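Local atomic coordinates of N2152 (PDB entry 5U22), a protein that probably hydrolyses glycosidic bonds in rare arabinosyl substrates, as a family 39 glycoside hydrolase from a rumen anaerobic fungus. Residues Y140-W145 and P176-I181; V66-A71 and T100-D105. All blocks are in the same frame, centred on the assembly; numbering follows the deposited sequence.

Contact 1. Residues Y140-W145 and P176-I181; sequences YGNEIW and PNEKII
The carbonyl oxygen of Ile-181 is gripped twice: weakly by Ile-144 N, 3.3 Å from Ile-181 O, and by a water 2.9 Å from Ile-181 O that donates to it while accepting from Trp-145 N. The water thus carries the pairing beyond the end of strand 139-143. Farther back, the parallel ladder is tighter, with Asn-142 N bonded to Lys-179 O at 2.7 Å and Ile-181 N to Asn-142 O at 2.9 Å. Glycine suits position 141, since a beta carbon there would run into Ile-181 CD1 and Lys-179 O. With CG1 anti to the carbonyl carbon (chi1 -61°), Ile-181 sends CD1 over Gly-141 CA to meet Tyr-140 CD2 at 3.6 Å, the two side chains crossing at about a right angle; the tyrosine hydroxyl goes on to Asp-274. Glu-178 bends at chi2, laying its carboxylate beside Gly-141, OE2 3.4 Å from Gly-141 CA; OE2 also accepts Lys-179 N at 3.0 Å, while OE1 pairs with Lys-131. On the face carrying Asn-142 and Ile-180, Ile-144 CD1 rests against Ile-180 CG2 at 3.7 Å. Helix 160-174 covers this apolar patch, Met-163, Trp-164 and Leu-171 on Ile-144 and Arg-172 on Ile-180. On the other face Ile-181 packs against Ile-209 and Ala-211, and strands 98-102 and 209-212 flank the pair in the barrel.

Contact 2. Residues V66-A71 and T100-D105; sequences VMRAPA and TIELAD
A beta-alpha-beta unit of the TIM barrel is closed here, as strand 66-70, leading through helix 84-91 to strand 98-102, pairs with it in parallel, Arg-68 beside Thr-100 and Pro-70 beside Glu-102. Thr-100 N bonds to Met-67 O at 2.7 Å, and Ala-69 grips the partner strand from both ends of its backbone: its N gives to Thr-100 O, and its O takes Glu-102 N at 2.9 Å. Proline is tolerated at position 70 because this ladder uses the N-H groups of Ala-69 and Ala-71; Ala-71 N reaches Glu-102 O at 3.0 Å. On the face with Thr-100 and Glu-102, Arg-68 has CG turned opposite the backbone N (chi1 -172°) and runs extended to NE, its CG lying 3.9 Å from Thr-100 CB. Glu-102 places a carboxylate over one face of the guanidinium, the planes 36° apart. Arg-68 NH2 and Glu-102 OE2 are 3.6 Å apart, a salt bridge of charges alone, with no N-H aimed at the oxygen. The N-H groups serve others: NE pairs with Glu-143, NH1 with Glu-246 and NH2 with Asn-146. A leucine in place of Arg-68 would probably leave these three glutamates without their shared positive charge and Asn-146 OD1 without its donor. On the opposite face, that of Ala-69 and Ile-101, Ile-101 meets Phe-127 of helix 117-134, as does Ala-71 just beyond the strand. The small Ala-71 sets its CB against two branched side chains, 3.6 Å from Ile-101 CG2 and 3.9 Å from Leu-103 CD2.

Overall arrangement
Contacts 1 and 2 lie in one parallel sheet, their centres about 10 Å apart, and meet where strand 98-102 runs beside strand 139-143. Backbone pairing continues between them through Glu-143 N and Ile-101 O, 2.8 Å apart, a probable hydrogen bond. A salt bridge also ties them, Arg-68 NE to Glu-143 OE1 at 2.7 Å. The side chain of Arg-68 is about 5 Å, and that of Glu-143 about 8 Å, from a bound BTB, a buffer molecule. This placement is consistent with a polar network beside the site where the buffer molecule binds, probably part of the active-site region of the barrel, while the faces carrying Ile-180 and Ile-101 pack against the surrounding helices.

Contact 1. Residues Y140-W145 and P176-I181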
ATOM      1  N   TYR A 140     -10.245  -0.358  -9.612  1.00 17.82           N
ATOM      2  CA  TYR A 140      -9.162  -1.330  -9.643  1.00 14.65           C
ATOM      3  C   TYR A 140      -9.681  -2.742  -9.867  1.00 15.52           C
ATOM      4  O   TYR A 140      -9.007  -3.559 -10.510  1.00 14.45           O
ATOM      5  CB  TYR A 140      -8.414  -1.252  -8.318  1.00 14.81           C
ATOM      6  CG  TYR A 140      -7.109  -2.004  -8.197  1.00 18.84           C
ATOM      7  CD1 TYR A 140      -6.046  -1.762  -9.062  1.00 18.67           C
ATOM      8  CD2 TYR A 140      -6.918  -2.917  -7.163  1.00 14.34           C
ATOM      9  CE1 TYR A 140      -4.830  -2.432  -8.898  1.00 16.42           C
ATOM     10  CE2 TYR A 140      -5.718  -3.578  -6.998  1.00 15.67           C
ATOM     11  CZ  TYR A 140      -4.685  -3.342  -7.867  1.00 16.38           C
ATOM     12  OH  TYR A 140      -3.493  -4.005  -7.671  1.00 18.01           O
ATOM     13  N   GLY A 141     -10.852  -3.038  -9.330  1.00 14.44           N
ATOM     14  CA  GLY A 141     -11.457  -4.345  -9.499  1.00 13.99           C
ATOM     15  C   GLY A 141     -12.583  -4.519  -8.508  1.00 16.29           C
ATOM     16  O   GLY A 141     -12.803  -3.683  -7.626  1.00 16.06           O
ATOM     17  N   ASN A 142     -13.317  -5.614  -8.692  1.00 15.53           N
ATOM     18  CA  ASN A 142     -14.352  -6.052  -7.759  1.00 13.81           C
ATOM     19  C   ASN A 142     -13.751  -7.042  -6.767  1.00 15.13           C
ATOM     20  O   ASN A 142     -13.342  -8.140  -7.154  1.00 19.46           O
ATOM     21  CB  ASN A 142     -15.516  -6.728  -8.490  1.00 16.89           C
ATOM     22  CG  ASN A 142     -16.283  -5.785  -9.397  1.00 22.29           C
ATOM     23  OD1 ASN A 142     -16.614  -6.126 -10.541  1.00 23.07           O
ATOM     24  ND2 ASN A 142     -16.577  -4.607  -8.895  1.00 15.75           N
ATOM     25  N   GLU A 143     -13.733  -6.674  -5.493  1.00 14.24           N
ATOM     26  CA  GLU A 143     -13.194  -7.522  -4.439  1.00 13.01           C
ATOM     27  C   GLU A 143     -14.351  -8.263  -3.779  1.00 15.50           C
ATOM     28  O   GLU A 143     -15.262  -7.634  -3.234  1.00 13.59           O
ATOM     29  CB  GLU A 143     -12.419  -6.676  -3.429  1.00 14.03           C
ATOM     30  CG  GLU A 143     -11.703  -7.473  -2.356  1.00 14.26           C
ATOM     31  CD  GLU A 143     -11.029  -6.581  -1.325  1.00 18.43           C
ATOM     32  OE1 GLU A 143     -11.296  -5.354  -1.314  1.00 20.07           O
ATOM     33  OE2 GLU A 143     -10.232  -7.114  -0.525  1.00 15.75           O
ATOM     34  N   ILE A 144     -14.318  -9.596  -3.838  1.00 14.13           N
ATOM     35  CA  ILE A 144     -15.501 -10.393  -3.522  1.00 17.77           C
ATOM     36  C   ILE A 144     -15.810 -10.372  -2.026  1.00 16.22           C
ATOM     37  O   ILE A 144     -16.982 -10.311  -1.628  1.00 14.24           O
ATOM     38  CB  ILE A 144     -15.326 -11.829  -4.064  1.00 14.98           C
ATOM     39  CG1 ILE A 144     -15.524 -11.834  -5.581  1.00 16.95           C
ATOM     40  CG2 ILE A 144     -16.301 -12.817  -3.379  1.00 15.25           C
ATOM     41  CD1 ILE A 144     -15.384 -13.210  -6.242  1.00 11.95           C
ATOM     42  N   TRP A 145     -14.785 -10.411  -1.177  1.00 13.15           N
ATOM     43  CA  TRP A 145     -15.010 -10.539   0.258  1.00 13.19           C
ATOM     44  C   TRP A 145     -13.909  -9.796   1.006  1.00 14.99           C
ATOM     45  O   TRP A 145     -13.106  -9.072   0.411  1.00 19.85           O
ATOM     46  CB  TRP A 145     -15.079 -12.017   0.656  1.00 11.73           C
ATOM     47  CG  TRP A 145     -15.783 -12.254   1.971  1.00 14.25           C
ATOM     48  CD1 TRP A 145     -15.223 -12.707   3.139  1.00 18.78           C
ATOM     49  CD2 TRP A 145     -17.168 -12.039   2.246  1.00 13.57           C
ATOM     50  NE1 TRP A 145     -16.183 -12.791   4.125  1.00 15.36           N
ATOM     51  CE2 TRP A 145     -17.389 -12.400   3.598  1.00 17.57           C
ATOM     52  CE3 TRP A 145     -18.252 -11.592   1.482  1.00 14.37           C
ATOM     53  CZ2 TRP A 145     -18.643 -12.309   4.200  1.00 15.07           C
ATOM     54  CZ3 TRP A 145     -19.510 -11.514   2.081  1.00 14.42           C
ATOM     55  CH2 TRP A 145     -19.692 -11.874   3.430  1.00 16.58           C
ATOM     56  N   PRO A 176     -17.883  -8.416 -17.063  1.00 20.01           N
ATOM     57  CA  PRO A 176     -16.824  -9.318 -17.555  1.00 19.90           C
ATOM     58  C   PRO A 176     -15.467  -8.654 -17.728  1.00 18.61           C
ATOM     59  O   PRO A 176     -14.437  -9.336 -17.670  1.00 22.54           O
ATOM     60  CB  PRO A 176     -17.391  -9.804 -18.901  1.00 21.06           C
ATOM     61  CG  PRO A 176     -18.318  -8.722 -19.331  1.00 21.93           C
ATOM     62  CD  PRO A 176     -18.944  -8.208 -18.059  1.00 18.78           C
ATOM     63  N   ASN A 177     -15.425  -7.345 -17.939  1.00 19.14           N
ATOM     64  CA  ASN A 177     -14.157  -6.679 -18.189  1.00 20.74           C
ATOM     65  C   ASN A 177     -13.497  -6.148 -16.923  1.00 20.33           C
ATOM     66  O   ASN A 177     -12.411  -5.556 -17.004  1.00 19.95           O
ATOM     67  CB  ASN A 177     -14.382  -5.568 -19.205  1.00 18.76           C
ATOM     68  CG  ASN A 177     -14.927  -6.110 -20.498  1.00 27.58           C
ATOM     69  OD1 ASN A 177     -14.426  -7.116 -21.010  1.00 25.36           O
ATOM     70  ND2 ASN A 177     -15.974  -5.488 -21.010  1.00 23.11           N
ATOM     71  N   GLU A 178     -14.101  -6.366 -15.762  1.00 18.52           N
ATOM     72  CA  GLU A 178     -13.514  -5.885 -14.525  1.00 19.17           C
ATOM     73  C   GLU A 178     -12.644  -6.969 -13.899  1.00 18.04           C
ATOM     74  O   GLU A 178     -12.908  -8.166 -14.041  1.00 17.89           O
ATOM     75  CB  GLU A 178     -14.611  -5.444 -13.549  1.00 20.37           C
ATOM     76  CG  GLU A 178     -14.096  -4.741 -12.298  1.00 17.30           C
ATOM     77  CD  GLU A 178     -13.260  -3.510 -12.615  1.00 19.83           C
ATOM     78  OE1 GLU A 178     -13.843  -2.402 -12.715  1.00 18.81           O
ATOM     79  OE2 GLU A 178     -12.020  -3.651 -12.768  1.00 19.20           O
ATOM     80  N   LYS A 179     -11.590  -6.537 -13.217  1.00 16.09           N
ATOM     81  CA  LYS A 179     -10.762  -7.457 -12.453  1.00 14.51           C
ATOM     82  C   LYS A 179     -11.516  -7.972 -11.236  1.00 17.42           C
ATOM     83  O   LYS A 179     -12.350  -7.272 -10.656  1.00 19.05           O
ATOM     84  CB  LYS A 179      -9.483  -6.768 -11.996  1.00 13.54           C
ATOM     85  CG  LYS A 179      -8.666  -6.179 -13.136  1.00 26.42           C
ATOM     86  CD  LYS A 179      -7.842  -7.255 -13.801  1.00 30.83           C
ATOM     87  CE  LYS A 179      -6.881  -6.668 -14.824  1.00 39.26           C
ATOM     88  NZ  LYS A 179      -7.609  -6.121 -15.988  1.00 36.12           N
ATOM     89  N   ILE A 180     -11.204  -9.207 -10.847  1.00 19.05           N
ATOM     90  CA  ILE A 180     -11.731  -9.818  -9.629  1.00 16.08           C
ATOM     91  C   ILE A 180     -10.583  -9.989  -8.641  1.00 15.00           C
ATOM     92  O   ILE A 180      -9.525 -10.532  -8.988  1.00 17.21           O
ATOM     93  CB  ILE A 180     -12.423 -11.155  -9.927  1.00 17.32           C
ATOM     94  CG1 ILE A 180     -13.653 -10.917 -10.811  1.00 16.25           C
ATOM     95  CG2 ILE A 180     -12.853 -11.822  -8.627  1.00 19.30           C
ATOM     96  CD1 ILE A 180     -14.345 -12.215 -11.275  1.00 20.00           C
ATOM     97  N   ILE A 181     -10.798  -9.543  -7.403  1.00 13.63           N
ATOM     98  CA  ILE A 181      -9.744  -9.400  -6.405  1.00 16.03           C
ATOM     99  C   ILE A 181     -10.066 -10.277  -5.204  1.00 16.08           C
ATOM    100  O   ILE A 181     -11.190 -10.246  -4.696  1.00 18.12           O
ATOM    101  CB  ILE A 181      -9.609  -7.935  -5.950  1.00 11.98           C
ATOM    102  CG1 ILE A 181      -9.240  -7.026  -7.117  1.00 17.77           C
ATOM    103  CG2 ILE A 181      -8.579  -7.803  -4.815  1.00 16.11           C
ATOM    104  CD1 ILE A 181      -9.402  -5.547  -6.776  1.00 18.23           C
TER
HETATM  105  O   HOH W   1     -11.964 -11.011  -1.993  1.00 16.85           O

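Contact 2. Residues V66-A71 and T100-D105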
ATOM      1  N   VAL A  66      -3.690   3.296  -5.543  1.00 13.90           N
ATOM      2  CA  VAL A  66      -4.983   2.623  -5.459  1.00 13.56           C
ATOM      3  C   VAL A  66      -5.529   2.786  -4.051  1.00 16.59           C
ATOM      4  O   VAL A  66      -4.861   2.407  -3.079  1.00 18.50           O
ATOM      5  CB  VAL A  66      -4.894   1.129  -5.812  1.00 15.87           C
ATOM      6  CG1 VAL A  66      -6.283   0.526  -5.802  1.00 18.35           C
ATOM      7  CG2 VAL A  66      -4.240   0.925  -7.165  1.00 16.19           C
ATOM      8  N   MET A  67      -6.747   3.333  -3.942  1.00 13.89           N
ATOM      9  CA  MET A  67      -7.464   3.363  -2.675  1.00 16.81           C
ATOM     10  C   MET A  67      -8.371   2.141  -2.560  1.00 13.85           C
ATOM     11  O   MET A  67      -8.520   1.359  -3.502  1.00 15.14           O
ATOM     12  CB  MET A  67      -8.296   4.643  -2.549  1.00 14.43           C
ATOM     13  CG  MET A  67      -7.502   5.918  -2.713  1.00 13.42           C
ATOM     14  SD  MET A  67      -6.248   6.206  -1.434  1.00 16.19           S
ATOM     15  CE  MET A  67      -7.226   6.747  -0.031  1.00 14.18           C
ATOM     16  N   ARG A  68      -9.018   1.991  -1.401  1.00 13.36           N
ATOM     17  CA  ARG A  68     -10.022   0.952  -1.192  1.00 11.99           C
ATOM     18  C   ARG A  68     -11.235   1.565  -0.513  1.00 14.34           C
ATOM     19  O   ARG A  68     -11.101   2.392   0.394  1.00 15.62           O
ATOM     20  CB  ARG A  68      -9.457  -0.199  -0.347  1.00 13.04           C
ATOM     21  CG  ARG A  68     -10.347  -1.449  -0.199  1.00 11.97           C
ATOM     22  CD  ARG A  68      -9.408  -2.574   0.229  1.00 19.88           C
ATOM     23  NE  ARG A  68      -9.977  -3.885   0.545  1.00 19.33           N
ATOM     24  CZ  ARG A  68     -10.103  -4.365   1.785  1.00 16.62           C
ATOM     25  NH1 ARG A  68      -9.788  -3.617   2.839  1.00 15.72           N
ATOM     26  NH2 ARG A  68     -10.564  -5.594   1.971  1.00 21.74           N
ATOM     27  N   ALA A  69     -12.419   1.176  -0.973  1.00 11.62           N
ATOM     28  CA  ALA A  69     -13.646   1.786  -0.480  1.00 15.10           C
ATOM     29  C   ALA A  69     -14.760   0.757  -0.534  1.00 13.48           C
ATOM     30  O   ALA A  69     -14.702  -0.175  -1.347  1.00 17.15           O
ATOM     31  CB  ALA A  69     -14.026   3.032  -1.303  1.00 16.24           C
ATOM     32  N   PRO A  70     -15.782   0.899   0.311  1.00 13.97           N
ATOM     33  CA  PRO A  70     -16.908  -0.040   0.292  1.00 19.19           C
ATOM     34  C   PRO A  70     -17.779   0.143  -0.938  1.00 17.33           C
ATOM     35  O   PRO A  70     -18.003   1.260  -1.404  1.00 16.80           O
ATOM     36  CB  PRO A  70     -17.688   0.330   1.559  1.00 15.02           C
ATOM     37  CG  PRO A  70     -17.372   1.821   1.752  1.00 13.52           C
ATOM     38  CD  PRO A  70     -15.908   1.903   1.388  1.00 15.06           C
ATOM     39  N   ALA A  71     -18.320  -0.976  -1.440  1.00 15.92           N
ATOM     40  CA  ALA A  71     -19.208  -0.894  -2.598  1.00 15.97           C
ATOM     41  C   ALA A  71     -20.463  -0.080  -2.290  1.00 16.24           C
ATOM     42  O   ALA A  71     -21.003   0.588  -3.181  1.00 16.43           O
ATOM     43  CB  ALA A  71     -19.584  -2.301  -3.084  1.00 15.20           C
ATOM     44  N   THR A 100     -10.289   0.295  -5.210  1.00 12.98           N
ATOM     45  CA  THR A 100     -10.781  -1.071  -5.077  1.00 14.41           C
ATOM     46  C   THR A 100     -12.220  -1.054  -4.570  1.00 14.47           C
ATOM     47  O   THR A 100     -12.539  -0.337  -3.616  1.00 15.48           O
ATOM     48  CB  THR A 100      -9.899  -1.838  -4.090  1.00 18.84           C
ATOM     49  OG1 THR A 100      -8.543  -1.861  -4.560  1.00 17.07           O
ATOM     50  CG2 THR A 100     -10.403  -3.266  -3.879  1.00 16.51           C
ATOM     51  N   ILE A 101     -13.083  -1.861  -5.191  1.00 16.10           N
ATOM     52  CA  ILE A 101     -14.466  -2.032  -4.743  1.00 14.56           C
ATOM     53  C   ILE A 101     -14.541  -3.181  -3.741  1.00 15.77           C
ATOM     54  O   ILE A 101     -14.448  -4.350  -4.122  1.00 14.59           O
ATOM     55  CB  ILE A 101     -15.399  -2.307  -5.924  1.00 13.18           C
ATOM     56  CG1 ILE A 101     -15.368  -1.132  -6.897  1.00 12.67           C
ATOM     57  CG2 ILE A 101     -16.814  -2.577  -5.414  1.00 13.90           C
ATOM     58  CD1 ILE A 101     -15.925  -1.449  -8.274  1.00 13.25           C
ATOM     59  N   GLU A 102     -14.791  -2.864  -2.473  1.00 15.51           N
ATOM     60  CA  GLU A 102     -14.918  -3.892  -1.426  1.00 13.61           C
ATOM     61  C   GLU A 102     -16.387  -4.294  -1.313  1.00 12.83           C
ATOM     62  O   GLU A 102     -17.175  -3.667  -0.606  1.00 12.73           O
ATOM     63  CB  GLU A 102     -14.378  -3.374  -0.098  1.00 14.42           C
ATOM     64  CG  GLU A 102     -14.283  -4.455   1.004  1.00 13.71           C
ATOM     65  CD  GLU A 102     -14.101  -3.862   2.402  1.00 23.74           C
ATOM     66  OE1 GLU A 102     -14.358  -2.652   2.573  1.00 19.38           O
ATOM     67  OE2 GLU A 102     -13.709  -4.607   3.326  1.00 18.24           O
ATOM     68  N   LEU A 103     -16.766  -5.359  -2.021  1.00 16.47           N
ATOM     69  CA  LEU A 103     -18.174  -5.749  -2.059  1.00 13.33           C
ATOM     70  C   LEU A 103     -18.688  -6.193  -0.694  1.00 16.29           C
ATOM     71  O   LEU A 103     -19.883  -6.044  -0.418  1.00 15.59           O
ATOM     72  CB  LEU A 103     -18.380  -6.873  -3.082  1.00 13.67           C
ATOM     73  CG  LEU A 103     -18.143  -6.519  -4.552  1.00 12.26           C
ATOM     74  CD1 LEU A 103     -18.085  -7.780  -5.421  1.00 16.19           C
ATOM     75  CD2 LEU A 103     -19.251  -5.606  -5.038  1.00 13.38           C
ATOM     76  N   ALA A 104     -17.817  -6.750   0.162  1.00 18.60           N
ATOM     77  CA  ALA A 104     -18.275  -7.269   1.451  1.00 17.98           C
ATOM     78  C   ALA A 104     -19.006  -6.207   2.256  1.00 14.90           C
ATOM     79  O   ALA A 104     -19.948  -6.519   2.993  1.00 16.85           O
ATOM     80  CB  ALA A 104     -17.093  -7.809   2.263  1.00 16.27           C
ATOM     81  N   ASP A 105     -18.607  -4.945   2.122  1.00 17.02           N
ATOM     82  CA  ASP A 105     -19.180  -3.928   2.997  1.00 14.48           C
ATOM     83  C   ASP A 105     -20.582  -3.498   2.573  1.00 16.42           C
ATOM     84  O   ASP A 105     -21.167  -2.611   3.205  1.00 14.59           O
ATOM     85  CB  ASP A 105     -18.234  -2.733   3.097  1.00 16.77           C
ATOM     86  CG  ASP A 105     -17.126  -2.975   4.103  1.00 17.76           C
ATOM     87  OD1 ASP A 105     -16.890  -4.158   4.431  1.00 19.12           O
ATOM     88  OD2 ASP A 105     -16.523  -2.000   4.606  1.00 18.76           O
TER